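Local coordinates for protein geranyltranstransferase (PDB 3LOM) that probably condenses allylic diphosphates with isopentenyl diphosphate, with the help of magnesium, to build farnesyl diphosphate and perhaps geranylgeranyl diphosphate, at residues Leu42-Phe47 with Lys109-Ala114; Leu79-Cys84 with Gln124-Glu129. All blocks are in the same frame, centred on the assembly; numbering follows the deposited sequence.

Interaction 1 of 2, residues Leu42-Phe47 with Lys109-Ala114; sequences LHYALF and KAFDEA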
# COMPACT_ATOMS: atom_id res chain seq x y z
N LEU A 42 12.57 -9.35 0.04
CA LEU A 42 12.12 -8.79 1.33
C LEU A 42 13.23 -8.78 2.38
O LEU A 42 13.50 -7.74 2.98
CB LEU A 42 10.94 -9.60 1.88
CG LEU A 42 9.53 -9.25 1.41
CD1 LEU A 42 8.59 -10.38 1.74
CD2 LEU A 42 9.07 -7.98 2.08
N HIS A 43 13.86 -9.93 2.59
CA HIS A 43 14.92 -10.08 3.58
C HIS A 43 16.17 -9.30 3.21
O HIS A 43 16.84 -8.77 4.08
CB HIS A 43 15.23 -11.56 3.81
CG HIS A 43 14.22 -12.26 4.65
ND1 HIS A 43 13.18 -13.00 4.13
CD2 HIS A 43 14.06 -12.30 6.00
CE1 HIS A 43 12.44 -13.49 5.11
NE2 HIS A 43 12.95 -13.08 6.26
N TYR A 44 16.48 -9.22 1.91
CA TYR A 44 17.62 -8.43 1.44
C TYR A 44 17.43 -6.94 1.73
O TYR A 44 18.35 -6.25 2.19
CB TYR A 44 17.86 -8.64 -0.05
CG TYR A 44 19.03 -7.83 -0.58
CD1 TYR A 44 20.34 -8.27 -0.38
CD2 TYR A 44 18.83 -6.63 -1.27
CE1 TYR A 44 21.42 -7.54 -0.84
CE2 TYR A 44 19.91 -5.88 -1.74
CZ TYR A 44 21.20 -6.35 -1.52
OH TYR A 44 22.29 -5.65 -1.98
N ALA A 45 16.23 -6.45 1.45
CA ALA A 45 15.93 -5.04 1.57
C ALA A 45 15.80 -4.59 3.03
O ALA A 45 16.32 -3.54 3.40
CB ALA A 45 14.68 -4.70 0.79
N LEU A 46 15.13 -5.40 3.85
CA LEU A 46 14.80 -5.02 5.23
C LEU A 46 15.93 -5.05 6.26
O LEU A 46 15.79 -4.45 7.33
CB LEU A 46 13.64 -5.87 5.76
CG LEU A 46 12.22 -5.34 5.57
CD1 LEU A 46 11.25 -6.24 6.30
CD2 LEU A 46 12.09 -3.89 6.06
N PHE A 47 17.02 -5.75 5.98
CA PHE A 47 18.06 -5.90 6.99
C PHE A 47 19.40 -5.38 6.53
O PHE A 47 19.95 -5.83 5.53
CB PHE A 47 18.17 -7.35 7.47
CG PHE A 47 16.93 -7.85 8.16
CD1 PHE A 47 15.99 -8.59 7.46
CD2 PHE A 47 16.71 -7.55 9.50
CE1 PHE A 47 14.83 -9.05 8.10
CE2 PHE A 47 15.55 -8.01 10.15
CZ PHE A 47 14.62 -8.76 9.44
N LYS A 109 19.32 -3.77 -8.37
CA LYS A 109 20.65 -4.19 -8.84
C LYS A 109 21.00 -5.60 -8.36
O LYS A 109 21.61 -6.37 -9.10
CB LYS A 109 21.73 -3.19 -8.41
CG LYS A 109 21.56 -1.78 -8.97
CD LYS A 109 21.49 -1.75 -10.49
CE LYS A 109 22.85 -2.00 -11.13
NZ LYS A 109 22.70 -2.14 -12.60
N ALA A 110 20.62 -5.92 -7.12
CA ALA A 110 20.82 -7.25 -6.55
C ALA A 110 19.86 -8.27 -7.14
O ALA A 110 20.19 -9.45 -7.24
CB ALA A 110 20.69 -7.22 -5.04
N PHE A 111 18.67 -7.82 -7.53
CA PHE A 111 17.69 -8.69 -8.16
C PHE A 111 17.39 -8.14 -9.54
O PHE A 111 18.26 -8.14 -10.41
CB PHE A 111 16.44 -8.79 -7.28
CG PHE A 111 16.67 -9.52 -5.99
CD1 PHE A 111 16.45 -10.89 -5.90
CD2 PHE A 111 17.13 -8.84 -4.86
CE1 PHE A 111 16.68 -11.58 -4.70
CE2 PHE A 111 17.36 -9.52 -3.66
CZ PHE A 111 17.14 -10.89 -3.58
N ASP A 112 16.16 -7.67 -9.74
CA ASP A 112 15.81 -6.96 -10.96
C ASP A 112 14.77 -5.89 -10.62
O ASP A 112 14.26 -5.85 -9.49
CB ASP A 112 15.33 -7.91 -12.06
CG ASP A 112 14.32 -8.93 -11.57
OD1 ASP A 112 13.34 -8.54 -10.92
OD2 ASP A 112 14.51 -10.13 -11.86
N GLU A 113 14.46 -5.03 -11.58
CA GLU A 113 13.52 -3.94 -11.34
C GLU A 113 12.12 -4.42 -11.00
O GLU A 113 11.50 -3.88 -10.07
CB GLU A 113 13.49 -2.99 -12.52
CG GLU A 113 14.71 -2.11 -12.66
CD GLU A 113 14.62 -1.20 -13.87
OE1 GLU A 113 13.51 -0.69 -14.15
OE2 GLU A 113 15.66 -1.02 -14.54
N ALA A 114 11.63 -5.45 -11.70
CA ALA A 114 10.31 -6.04 -11.39
C ALA A 114 10.20 -6.52 -9.93
O ALA A 114 9.17 -6.32 -9.28
CB ALA A 114 9.99 -7.18 -12.33
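The aromatic part of this contact is an offset edge-to-face pair in which Phe111 turns its edge toward the face of Tyr44. The ring centroids lie 5.8 Å apart and the planes meet at 73°. A single corner of the Phe111 ring does the touching: its CE2 lies 3.7 Å from Tyr44 CB, which sits at the edge of the Phe111 ring, in its plane, and the same CE2 is 3.9 Å from Tyr44 CG.

A CH-pi contact takes up the outer half of the tyrosine. Ala110 CB stands 4.0 Å from the centroid of the Tyr44 ring, off-centre, and comes closest at Tyr44 CE2, 3.6 Å away. Tyr44 reaches both partners because its CG is anti to the backbone N (chi1 180°), which carries the ring out from helix 36-46. In this mainly helical fold of the FPP/GGPP synthase family, the contact joins that helix, at the surface, to the bend where helix 107-110 ends at Phe111 and helix 113-135 begins after the N-cap residue Asp112.

Polar partners lie outside the two segments. Tyr44 OH is hydrogen-bonded to Pro105 O, which fixes the far end of the ring, while Lys104 makes a cation-pi contact with the same ring and bonds through NZ to Tyr44 O.

Interaction 2 of 2, residues Leu79-Cys84 with Gln124-Glu129; sequences LELTHC and QALAIE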
# COMPACT_ATOMS: atom_id res chain seq x y z
N LEU A 79 6.02 1.08 10.38
CA LEU A 79 6.74 2.27 9.93
C LEU A 79 7.97 1.99 9.11
O LEU A 79 8.21 2.67 8.11
CB LEU A 79 7.13 3.14 11.10
CG LEU A 79 6.39 4.46 11.17
CD1 LEU A 79 6.58 4.94 12.55
CD2 LEU A 79 6.92 5.48 10.17
N GLU A 80 8.78 1.03 9.55
CA GLU A 80 9.98 0.65 8.80
C GLU A 80 9.63 0.01 7.48
O GLU A 80 10.29 0.30 6.49
CB GLU A 80 10.91 -0.26 9.59
CG GLU A 80 12.29 0.34 9.84
CD GLU A 80 12.89 1.07 8.65
OE1 GLU A 80 13.07 2.31 8.74
OE2 GLU A 80 13.18 0.42 7.63
N LEU A 81 8.60 -0.84 7.47
CA LEU A 81 8.11 -1.45 6.24
C LEU A 81 7.67 -0.40 5.22
O LEU A 81 8.02 -0.50 4.04
CB LEU A 81 6.97 -2.44 6.52
CG LEU A 81 7.32 -3.84 7.06
CD1 LEU A 81 6.10 -4.49 7.67
CD2 LEU A 81 7.90 -4.71 5.96
N THR A 82 6.91 0.60 5.68
CA THR A 82 6.49 1.73 4.82
C THR A 82 7.70 2.53 4.33
O THR A 82 7.86 2.73 3.13
CB THR A 82 5.45 2.67 5.52
OG1 THR A 82 4.31 1.90 5.94
CG2 THR A 82 4.98 3.76 4.56
N HIS A 83 8.58 2.93 5.25
CA HIS A 83 9.81 3.65 4.88
C HIS A 83 10.64 2.87 3.87
O HIS A 83 11.07 3.43 2.86
CB HIS A 83 10.64 3.96 6.13
CG HIS A 83 11.93 4.67 5.84
ND1 HIS A 83 12.00 5.84 5.12
CD2 HIS A 83 13.20 4.38 6.21
CE1 HIS A 83 13.26 6.23 5.04
NE2 HIS A 83 14.01 5.36 5.70
N CYS A 84 10.82 1.57 4.12
CA CYS A 84 11.65 0.71 3.27
C CYS A 84 11.08 0.56 1.87
O CYS A 84 11.83 0.69 0.90
CB CYS A 84 11.88 -0.68 3.91
SG CYS A 84 13.08 -1.70 3.01
N GLN A 124 4.37 -2.26 1.40
CA GLN A 124 3.31 -1.29 1.70
C GLN A 124 2.09 -1.99 2.26
O GLN A 124 1.60 -1.60 3.32
CB GLN A 124 2.94 -0.41 0.48
CG GLN A 124 1.63 0.40 0.71
CD GLN A 124 1.47 1.66 -0.14
OE1 GLN A 124 1.04 2.69 0.38
NE2 GLN A 124 1.79 1.57 -1.43
N ALA A 125 1.62 -3.02 1.55
CA ALA A 125 0.51 -3.84 2.03
C ALA A 125 0.81 -4.54 3.36
O ALA A 125 -0.08 -4.65 4.21
CB ALA A 125 0.10 -4.84 0.97
N LEU A 126 2.06 -5.00 3.55
CA LEU A 126 2.42 -5.74 4.77
C LEU A 126 2.32 -4.87 6.02
O LEU A 126 1.76 -5.31 7.03
CB LEU A 126 3.80 -6.40 4.69
CG LEU A 126 4.16 -7.30 5.89
CD1 LEU A 126 3.15 -8.44 6.09
CD2 LEU A 126 5.59 -7.85 5.83
N ALA A 127 2.86 -3.66 5.94
CA ALA A 127 2.78 -2.66 7.01
C ALA A 127 1.36 -2.51 7.55
O ALA A 127 1.17 -2.45 8.76
CB ALA A 127 3.28 -1.33 6.50
N ILE A 128 0.39 -2.49 6.64
CA ILE A 128 -1.03 -2.41 6.99
C ILE A 128 -1.57 -3.73 7.55
O ILE A 128 -2.32 -3.71 8.53
CB ILE A 128 -1.85 -1.90 5.78
CG1 ILE A 128 -1.37 -0.50 5.39
CG2 ILE A 128 -3.35 -1.88 6.07
CD1 ILE A 128 -1.48 -0.21 3.91
N GLU A 129 -1.18 -4.87 6.96
CA GLU A 129 -1.54 -6.21 7.48
C GLU A 129 -1.08 -6.40 8.92
O GLU A 129 -1.87 -6.80 9.78
CB GLU A 129 -0.97 -7.33 6.59
CG GLU A 129 -1.43 -8.75 6.96
CD GLU A 129 -1.41 -9.73 5.78
OE1 GLU A 129 -2.09 -10.77 5.87
OE2 GLU A 129 -0.72 -9.47 4.77
O HOH W 1 2.70 1.19 4.01
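The CB of Leu81 points from helix 69-91 toward helix 113-135, and its side chain runs from Ala127 at the base to Leu126 at the tip, with CD1 touching both. Leu81 CB lies 3.9 Å from Ala127 CB, where the helices come close enough for two beta carbons to meet. Beyond it, CG stands anti to the carbonyl carbon (chi1 -78°), and the two methyl groups spread from there over the facing helix. Leu81 CD1 lies against the backbone, 3.8 Å from Ala127 N, and also rests 3.9 Å from Leu126 CG. Leu126 CD2 lies against both methyl groups of Leu81, the two side chains meeting at a slant.

The small side chain of Ala127 is consistent with the close approach of the helices. The same methyl group that faces Leu81 CB also meets Thr82, with OG1 of Thr82 3.4 Å from Ala127 CB, so the alanine fits between consecutive residues of helix 69-91. The threonine hydroxyl is not left to apolar surroundings: Thr82 OG1 is hydrogen-bonded to Ala78 O one turn earlier and, at 2.6 Å, to the oxygen of a water; that water donates to Gln124 O at 3.1 Å. The water bridges the two segments, which have no direct hydrogen bond between them.

Leu46 of helix 36-46 packs on Leu81, and Leu151 and Ser155 of helix 141-155 pack on Thr82. On helix 113-135, Gln124 NE2 is hydrogen-bonded to Asp121 O of the second subunit, so this helix also faces the dimer partner. With segment axes 8.1 Å apart and running at 168°, the pair is a close antiparallel helix packing in the buried core of the all-alpha isoprenoid synthase fold.

Interactions 1 and 2 have centres about 15 Å apart and lie at different depths of a helical bundle. Segment 109-114 of interaction 1 runs into the start of helix 113-135, although its touching residues lie just before that helix; interaction 2 lies farther along it, buried, its centre about 11 Å from the centre of the chain. The segments alternate along the sequence, 42-47, 79-84, 109-114 and 124-129, so the contacts cross along the chain. They also touch directly where helix 36-46 packs on helix 69-91, with Leu46 CD1 3.7 Å from Leu81 CD2. Both segment pairs have residues packed against the second subunit.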